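PDB 5TV7: putative peptidoglycan-binding/hydrolysing protein from Peptoclostridium difficile, which probably binds bacterial cell-wall peptidoglycan and may take part in its hydrolysis, and which holds glutamine hydroxamate in this crystal. Local coordinates for residues A80-S85 / A121-T126; V147-K152 / W166-R171. All coordinates share one frame; numbering follows the deposited sequence.

Contact 1: residues A80-S85 / A121-T126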
ATOM      1  N   ALA A  80      -3.758  12.538  -5.255  1.00 44.56           N
ATOM      2  CA  ALA A  80      -3.433  12.356  -3.844  1.00 43.15           C
ATOM      3  C   ALA A  80      -1.926  12.213  -3.705  1.00 41.98           C
ATOM      4  O   ALA A  80      -1.268  11.665  -4.584  1.00 42.99           O
ATOM      5  CB  ALA A  80      -4.144  11.141  -3.267  1.00 41.93           C
ATOM      6  N   SER A  81      -1.398  12.719  -2.599  1.00 41.07           N
ATOM      7  CA  SER A  81       0.026  12.700  -2.309  1.00 42.02           C
ATOM      8  C   SER A  81       0.222  12.221  -0.857  1.00 39.84           C
ATOM      9  O   SER A  81      -0.214  12.886   0.080  1.00 39.54           O
ATOM     10  CB  SER A  81       0.581  14.107  -2.521  1.00 44.31           C
ATOM     11  OG  SER A  81       1.970  14.156  -2.299  1.00 47.06           O
ATOM     12  N   TYR A  82       0.861  11.063  -0.681  1.00 38.33           N
ATOM     13  CA  TYR A  82       1.045  10.472   0.652  1.00 36.16           C
ATOM     14  C   TYR A  82       2.460  10.538   1.178  1.00 35.44           C
ATOM     15  O   TYR A  82       3.421  10.311   0.440  1.00 34.64           O
ATOM     16  CB  TYR A  82       0.664   8.987   0.648  1.00 36.09           C
ATOM     17  CG  TYR A  82      -0.751   8.680   0.252  1.00 37.34           C
ATOM     18  CD1 TYR A  82      -1.799   8.893   1.132  1.00 37.46           C
ATOM     19  CD2 TYR A  82      -1.041   8.115  -0.988  1.00 40.18           C
ATOM     20  CE1 TYR A  82      -3.106   8.583   0.784  1.00 38.65           C
ATOM     21  CE2 TYR A  82      -2.350   7.805  -1.351  1.00 40.56           C
ATOM     22  CZ  TYR A  82      -3.377   8.042  -0.459  1.00 40.97           C
ATOM     23  OH  TYR A  82      -4.671   7.741  -0.811  1.00 42.74           O
ATOM     24  N   THR A  83       2.569  10.791   2.476  1.00 34.15           N
ATOM     25  CA  THR A  83       3.834  10.765   3.210  1.00 35.16           C
ATOM     26  C   THR A  83       3.579   9.914   4.457  1.00 34.36           C
ATOM     27  O   THR A  83       2.435   9.632   4.789  1.00 34.17           O
ATOM     28  CB  THR A  83       4.325  12.159   3.592  1.00 37.59           C
ATOM     29  OG1 THR A  83       3.286  12.859   4.280  1.00 38.28           O
ATOM     30  CG2 THR A  83       4.718  12.952   2.347  1.00 40.77           C
ATOM     31  N   VAL A  84       4.639   9.532   5.157  1.00 34.93           N
ATOM     32  CA  VAL A  84       4.535   8.619   6.278  1.00 33.83           C
ATOM     33  C   VAL A  84       5.171   9.174   7.530  1.00 35.47           C
ATOM     34  O   VAL A  84       6.275   9.717   7.485  1.00 36.08           O
ATOM     35  CB  VAL A  84       5.265   7.289   5.946  1.00 34.48           C
ATOM     36  CG1 VAL A  84       5.187   6.319   7.120  1.00 34.04           C
ATOM     37  CG2 VAL A  84       4.680   6.651   4.696  1.00 32.72           C
ATOM     38  N   SER A  85       4.470   9.009   8.648  1.00 33.79           N
ATOM     39  CA  SER A  85       4.962   9.422   9.945  1.00 34.92           C
ATOM     40  C   SER A  85       4.863   8.212  10.854  1.00 34.79           C
ATOM     41  O   SER A  85       3.783   7.642  11.027  1.00 33.26           O
ATOM     42  CB  SER A  85       4.122  10.548  10.532  1.00 36.02           C
ATOM     43  OG  SER A  85       4.655  10.923  11.792  1.00 37.24           O
ATOM     44  N   ALA A 121       0.224  -0.488   4.461  1.00 26.22           N
ATOM     45  CA  ALA A 121       1.367  -1.334   4.109  1.00 25.85           C
ATOM     46  C   ALA A 121       1.658  -1.251   2.613  1.00 26.02           C
ATOM     47  O   ALA A 121       2.807  -1.195   2.211  1.00 25.11           O
ATOM     48  CB  ALA A 121       1.114  -2.781   4.523  1.00 25.41           C
ATOM     49  N   GLN A 122       0.605  -1.209   1.797  1.00 24.90           N
ATOM     50  CA  GLN A 122       0.770  -1.146   0.348  1.00 25.67           C
ATOM     51  C   GLN A 122       1.410   0.162  -0.088  1.00 25.79           C
ATOM     52  O   GLN A 122       2.226   0.180  -1.003  1.00 27.09           O
ATOM     53  CB  GLN A 122      -0.575  -1.367  -0.358  1.00 26.13           C
ATOM     54  CG  GLN A 122      -1.004  -2.826  -0.275  1.00 26.58           C
ATOM     55  CD  GLN A 122      -2.432  -3.079  -0.705  1.00 28.51           C
ATOM     56  OE1 GLN A 122      -3.292  -2.180  -0.691  1.00 29.71           O
ATOM     57  NE2 GLN A 122      -2.704  -4.323  -1.067  1.00 29.27           N
ATOM     58  N   ILE A 123       1.017   1.250   0.560  1.00 25.55           N
ATOM     59  CA  ILE A 123       1.593   2.537   0.279  1.00 26.93           C
ATOM     60  C   ILE A 123       3.085   2.524   0.609  1.00 26.39           C
ATOM     61  O   ILE A 123       3.887   2.928  -0.206  1.00 26.48           O
ATOM     62  CB  ILE A 123       0.865   3.654   1.023  1.00 27.74           C
ATOM     63  CG1 ILE A 123      -0.478   3.901   0.328  1.00 29.32           C
ATOM     64  CG2 ILE A 123       1.705   4.924   1.025  1.00 28.07           C
ATOM     65  CD1 ILE A 123      -1.457   4.708   1.135  1.00 31.35           C
HETATM   66  N   MSE A 124       3.440   2.019   1.777  1.00 26.16           N
HETATM   67  CA  MSE A 124       4.850   1.964   2.192  1.00 27.89           C
HETATM   68  C   MSE A 124       5.684   1.048   1.313  1.00 28.79           C
HETATM   69  O   MSE A 124       6.810   1.396   0.934  1.00 30.28           O
HETATM   70  CB  MSE A 124       4.908   1.555   3.663  1.00 28.73           C
HETATM   71  CG  MSE A 124       4.421   2.726   4.508  1.00 29.74           C
HETATM   72 SE   MSE A 124       4.742   2.404   6.413  1.00 32.29          SE
HETATM   73  CE  MSE A 124       3.359   1.069   6.676  1.00 31.77           C
ATOM     74  N   LEU A 125       5.145  -0.117   0.973  1.00 28.36           N
ATOM     75  CA  LEU A 125       5.855  -1.063   0.093  1.00 28.56           C
ATOM     76  C   LEU A 125       6.071  -0.424  -1.279  1.00 30.01           C
ATOM     77  O   LEU A 125       7.164  -0.522  -1.858  1.00 29.29           O
ATOM     78  CB  LEU A 125       5.089  -2.374  -0.035  1.00 28.13           C
ATOM     79  CG  LEU A 125       5.054  -3.256   1.202  1.00 28.67           C
ATOM     80  CD1 LEU A 125       3.964  -4.312   1.076  1.00 29.65           C
ATOM     81  CD2 LEU A 125       6.408  -3.913   1.427  1.00 29.35           C
ATOM     82  N   THR A 126       5.051   0.275  -1.774  1.00 29.74           N
ATOM     83  CA  THR A 126       5.171   0.954  -3.062  1.00 30.96           C
ATOM     84  C   THR A 126       6.269   2.042  -3.033  1.00 32.69           C
ATOM     85  O   THR A 126       7.014   2.176  -4.003  1.00 33.10           O
ATOM     86  CB  THR A 126       3.828   1.512  -3.540  1.00 30.60           C
ATOM     87  OG1 THR A 126       2.879   0.440  -3.608  1.00 29.95           O
ATOM     88  CG2 THR A 126       3.967   2.132  -4.905  1.00 33.30           C
TER
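Tyr82 and Val84, two residues apart on the inward face of strand 78-87, meet Ile123 and Met124 of helix 116-127, so that the first helix of the peptidoglycan-binding helical bundle packs on the five-stranded antiparallel sheet. The tight part is purely apolar. Ile123 sends its CD1 methyl straight onto the Tyr82 ring, 3.9 Å from the ring centroid and only 4° off the normal, a nearly ideal CH-pi contact; the methyl is about equally far from most of the ring carbons. Tyr82 has CG anti to its carbonyl carbon (chi1 -59°), which lays the ring along the sheet with that face offered to the helix, while Phe62 meets the ring edge-to-face and Ile30 and Ile95 touch it from the neighbouring strands. All four residues in contact are buried.

The other side of the strand is looser. Thr83 points back from the helix, and Ser81 and Ser85, like it only partly exposed, add nothing to the interface. Thr126 forms a partly exposed flank of the helix and touches Leu26 of the sheet; its OG1 bonds to Gln122 O at 2.7 Å, reaching that oxygen from the face opposite the Thr126 N-H.

Val84 completes the joint with both methyls: CG2 lies 3.9 Å from Met124 CG, and CG1 rests 4.0 Å from the selenium, SE, of this selenomethionine.

Contact 2: residues V147-K152 / W166-R171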
ATOM      1  N   VAL A 147       7.254 -10.823   1.579  1.00 28.05           N
ATOM      2  CA  VAL A 147       8.324 -11.847   1.680  1.00 29.31           C
ATOM      3  C   VAL A 147       9.652 -11.275   1.166  1.00 29.52           C
ATOM      4  O   VAL A 147      10.685 -11.416   1.832  1.00 30.03           O
ATOM      5  CB  VAL A 147       7.944 -13.138   0.918  1.00 31.00           C
ATOM      6  CG1 VAL A 147       9.130 -14.097   0.763  1.00 32.77           C
ATOM      7  CG2 VAL A 147       6.773 -13.830   1.613  1.00 31.45           C
ATOM      8  N   SER A 148       9.617 -10.606   0.006  1.00 29.43           N
ATOM      9  CA  SER A 148      10.830 -10.007  -0.575  1.00 30.83           C
ATOM     10  C   SER A 148      11.437  -8.950   0.340  1.00 29.38           C
ATOM     11  O   SER A 148      12.652  -8.896   0.527  1.00 28.28           O
ATOM     12  CB  SER A 148      10.530  -9.370  -1.937  1.00 32.67           C
ATOM     13  OG  SER A 148      10.185 -10.351  -2.886  1.00 35.59           O
ATOM     14  N   PHE A 149      10.573  -8.085   0.861  1.00 28.13           N
ATOM     15  CA  PHE A 149      10.972  -7.043   1.791  1.00 28.22           C
ATOM     16  C   PHE A 149      11.610  -7.649   3.020  1.00 28.65           C
ATOM     17  O   PHE A 149      12.668  -7.214   3.461  1.00 28.95           O
ATOM     18  CB  PHE A 149       9.761  -6.179   2.179  1.00 28.32           C
ATOM     19  CG  PHE A 149      10.044  -5.192   3.275  1.00 28.22           C
ATOM     20  CD1 PHE A 149      10.661  -3.987   3.000  1.00 29.67           C
ATOM     21  CD2 PHE A 149       9.670  -5.462   4.586  1.00 29.21           C
ATOM     22  CE1 PHE A 149      10.912  -3.059   4.016  1.00 30.00           C
ATOM     23  CE2 PHE A 149       9.910  -4.543   5.602  1.00 29.44           C
ATOM     24  CZ  PHE A 149      10.540  -3.347   5.318  1.00 29.51           C
ATOM     25  N   GLN A 150      10.963  -8.661   3.575  1.00 28.95           N
ATOM     26  CA  GLN A 150      11.490  -9.327   4.760  1.00 29.11           C
ATOM     27  C   GLN A 150      12.857  -9.952   4.495  1.00 31.33           C
ATOM     28  O   GLN A 150      13.768  -9.850   5.336  1.00 32.73           O
ATOM     29  CB  GLN A 150      10.486 -10.360   5.273  1.00 28.54           C
ATOM     30  CG  GLN A 150       9.286  -9.708   5.924  1.00 27.61           C
ATOM     31  CD  GLN A 150       8.121 -10.643   6.133  1.00 27.94           C
ATOM     32  OE1 GLN A 150       7.957 -11.632   5.415  1.00 28.15           O
ATOM     33  NE2 GLN A 150       7.267 -10.302   7.090  1.00 28.33           N
ATOM     34  N   LYS A 151      13.017 -10.585   3.335  1.00 32.31           N
ATOM     35  CA  LYS A 151      14.318 -11.171   3.002  1.00 34.89           C
ATOM     36  C   LYS A 151      15.370 -10.082   2.842  1.00 34.58           C
ATOM     37  O   LYS A 151      16.469 -10.204   3.364  1.00 36.17           O
ATOM     38  CB  LYS A 151      14.249 -12.025   1.746  1.00 37.98           C
ATOM     39  CG  LYS A 151      13.530 -13.351   1.957  1.00 40.31           C
ATOM     40  CD  LYS A 151      13.375 -14.108   0.642  1.00 43.66           C
ATOM     41  CE  LYS A 151      12.781 -15.498   0.849  1.00 46.63           C
ATOM     42  NZ  LYS A 151      12.585 -16.173  -0.469  1.00 51.25           N
ATOM     43  N   LYS A 152      15.022  -8.999   2.162  1.00 32.41           N
ATOM     44  CA  LYS A 152      15.967  -7.919   1.966  1.00 33.16           C
ATOM     45  C   LYS A 152      16.483  -7.348   3.290  1.00 34.17           C
ATOM     46  O   LYS A 152      17.680  -7.069   3.416  1.00 33.35           O
ATOM     47  CB  LYS A 152      15.354  -6.785   1.126  1.00 32.79           C
ATOM     48  CG  LYS A 152      16.285  -5.584   0.916  1.00 33.62           C
ATOM     49  CD  LYS A 152      15.725  -4.600  -0.103  1.00 33.87           C
ATOM     50  CE  LYS A 152      16.701  -3.467  -0.397  1.00 35.40           C
ATOM     51  NZ  LYS A 152      16.154  -2.499  -1.396  1.00 35.59           N
ATOM     52  N   TRP A 166       6.326  -3.915  10.519  1.00 28.95           N
ATOM     53  CA  TRP A 166       5.795  -2.541  10.546  1.00 29.37           C
ATOM     54  C   TRP A 166       6.890  -1.580  10.914  1.00 30.01           C
ATOM     55  O   TRP A 166       7.008  -0.519  10.318  1.00 31.14           O
ATOM     56  CB  TRP A 166       4.700  -2.359  11.575  1.00 30.21           C
ATOM     57  CG  TRP A 166       3.359  -2.899  11.243  1.00 29.60           C
ATOM     58  CD1 TRP A 166       2.660  -3.823  11.959  1.00 30.63           C
ATOM     59  CD2 TRP A 166       2.530  -2.526  10.143  1.00 28.85           C
ATOM     60  NE1 TRP A 166       1.433  -4.033  11.380  1.00 31.58           N
ATOM     61  CE2 TRP A 166       1.330  -3.251  10.261  1.00 30.03           C
ATOM     62  CE3 TRP A 166       2.679  -1.640   9.071  1.00 29.63           C
ATOM     63  CZ2 TRP A 166       0.287  -3.139   9.336  1.00 30.52           C
ATOM     64  CZ3 TRP A 166       1.632  -1.514   8.158  1.00 29.52           C
ATOM     65  CH2 TRP A 166       0.457  -2.264   8.296  1.00 29.27           C
ATOM     66  N   ASP A 167       7.692  -1.960  11.905  1.00 31.41           N
ATOM     67  CA  ASP A 167       8.775  -1.117  12.387  1.00 32.87           C
ATOM     68  C   ASP A 167       9.772  -0.810  11.285  1.00 33.27           C
ATOM     69  O   ASP A 167      10.188   0.346  11.110  1.00 33.57           O
ATOM     70  CB  ASP A 167       9.479  -1.809  13.551  1.00 35.60           C
ATOM     71  CG  ASP A 167      10.653  -1.014  14.084  1.00 38.31           C
ATOM     72  OD1 ASP A 167      10.448   0.056  14.699  1.00 40.10           O
ATOM     73  OD2 ASP A 167      11.798  -1.483  13.909  1.00 40.72           O
ATOM     74  N   LYS A 168      10.127  -1.836  10.514  1.00 33.09           N
ATOM     75  CA  LYS A 168      11.107  -1.671   9.449  1.00 33.43           C
ATOM     76  C   LYS A 168      10.514  -0.809   8.330  1.00 32.08           C
ATOM     77  O   LYS A 168      11.164   0.094   7.832  1.00 33.38           O
ATOM     78  CB  LYS A 168      11.597  -3.035   8.929  1.00 34.76           C
ATOM     79  CG  LYS A 168      12.870  -2.963   8.104  1.00 38.71           C
ATOM     80  CD  LYS A 168      14.073  -2.603   8.974  1.00 42.48           C
ATOM     81  CE  LYS A 168      15.278  -2.260   8.124  1.00 46.92           C
ATOM     82  NZ  LYS A 168      16.362  -1.588   8.904  1.00 50.27           N
ATOM     83  N   LEU A 169       9.266  -1.070   7.959  1.00 30.80           N
ATOM     84  CA  LEU A 169       8.596  -0.262   6.943  1.00 30.46           C
ATOM     85  C   LEU A 169       8.548   1.196   7.353  1.00 30.82           C
ATOM     86  O   LEU A 169       8.830   2.091   6.551  1.00 30.22           O
ATOM     87  CB  LEU A 169       7.158  -0.762   6.718  1.00 30.29           C
ATOM     88  CG  LEU A 169       7.033  -2.043   5.899  1.00 30.00           C
ATOM     89  CD1 LEU A 169       5.615  -2.583   5.984  1.00 29.77           C
ATOM     90  CD2 LEU A 169       7.441  -1.779   4.460  1.00 29.74           C
ATOM     91  N   GLY A 170       8.182   1.425   8.612  1.00 31.90           N
ATOM     92  CA  GLY A 170       8.091   2.776   9.157  1.00 33.62           C
ATOM     93  C   GLY A 170       9.408   3.528   9.158  1.00 34.63           C
ATOM     94  O   GLY A 170       9.454   4.693   8.770  1.00 35.07           O
ATOM     95  N   ARG A 171      10.479   2.862   9.590  1.00 35.77           N
ATOM     96  CA  ARG A 171      11.801   3.503   9.652  1.00 38.27           C
ATOM     97  C   ARG A 171      12.337   3.867   8.274  1.00 38.00           C
ATOM     98  O   ARG A 171      12.992   4.885   8.123  1.00 39.62           O
ATOM     99  CB  ARG A 171      12.818   2.621  10.380  1.00 39.42           C
ATOM    100  CG  ARG A 171      12.555   2.529  11.864  1.00 41.51           C
ATOM    101  CD  ARG A 171      13.486   1.546  12.540  1.00 42.92           C
ATOM    102  NE  ARG A 171      13.099   1.357  13.937  1.00 45.71           N
ATOM    103  CZ  ARG A 171      13.494   2.119  14.961  1.00 48.20           C
ATOM    104  NH1 ARG A 171      14.316   3.148  14.785  1.00 50.40           N
ATOM    105  NH2 ARG A 171      13.063   1.838  16.185  1.00 49.77           N
TER
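Phe149 of helix 140-152 provides the side chain from 147-152 that meets 166-171, touching Lys168 and Leu169 of helix 163-173 within the second, C-terminal peptidoglycan-binding domain. Apolar contact dominates. Leu169 CD2 sits over one face of the ring, 3.8 Å from its centroid and 20° off the normal, a CH-pi contact displaced toward the rim; CZ is the nearest ring atom, at 3.6 Å from Leu169 CD2. With CG of Phe149 anti to the backbone N, chi1 172° carries the ring out toward helix 163-173, and its far end does most of the touching. Leu128 and Leu172 also pack on Phe149, and Tyr153 meets it ring to ring with the planes inclined.

Lys168 contributes only the aliphatic root of its chain. Its CG lies 3.7 Å from Phe149 CZ in an oblique approach, and a bend at chi2 (69°) then carries the rest of the chain and the ammonium group away from the ring.

No polar bond joins 147-152 to 166-171 directly, but just before the second segment Gln150 NE2 is hydrogen-bonded to Thr165 OG1, at the start of helix 163-173. Gln150, a residue of the glutamine hydroxamate pocket, is also tied through OE1 to Gly159 N. Within helix 163-173, Arg171 forms a salt bridge with Asp167 one turn earlier, its NE hydrogen-bonded to both oxygens on their syn sides, 3.0 Å from OD1 and 3.1 Å from OD2; Asp167 OD1 is also bonded to Tyr86 OH.

The direct association of the two segments thus rests on hydrophobic and dispersion forces, and the amide of Gln150 adds a polar link between the same two helices, through Thr165 of the ligand pocket.

Overall arrangement
The centre of contact 1 lies about 6 Å, and that of contact 2 about 13 Å, from the centre of the chain; both are buried, with a partly exposed lysine at the rim of contact 2. Contact 1 joins the sheet to the helical domain, whereas contact 2 is internal to that domain and closer to the ligand. Both centre on an aromatic ring with an aliphatic methyl over one face, but only contact 2 has charged and ligand-pocket residues beside it. They share no helix, yet they touch: Met124 CE packs 3.4 Å from Trp166 CZ3, and Leu125 CD2 lies 3.8 Å from Leu169 CD2, making one continuous hydrophobic core across helices 116-127 and 163-173.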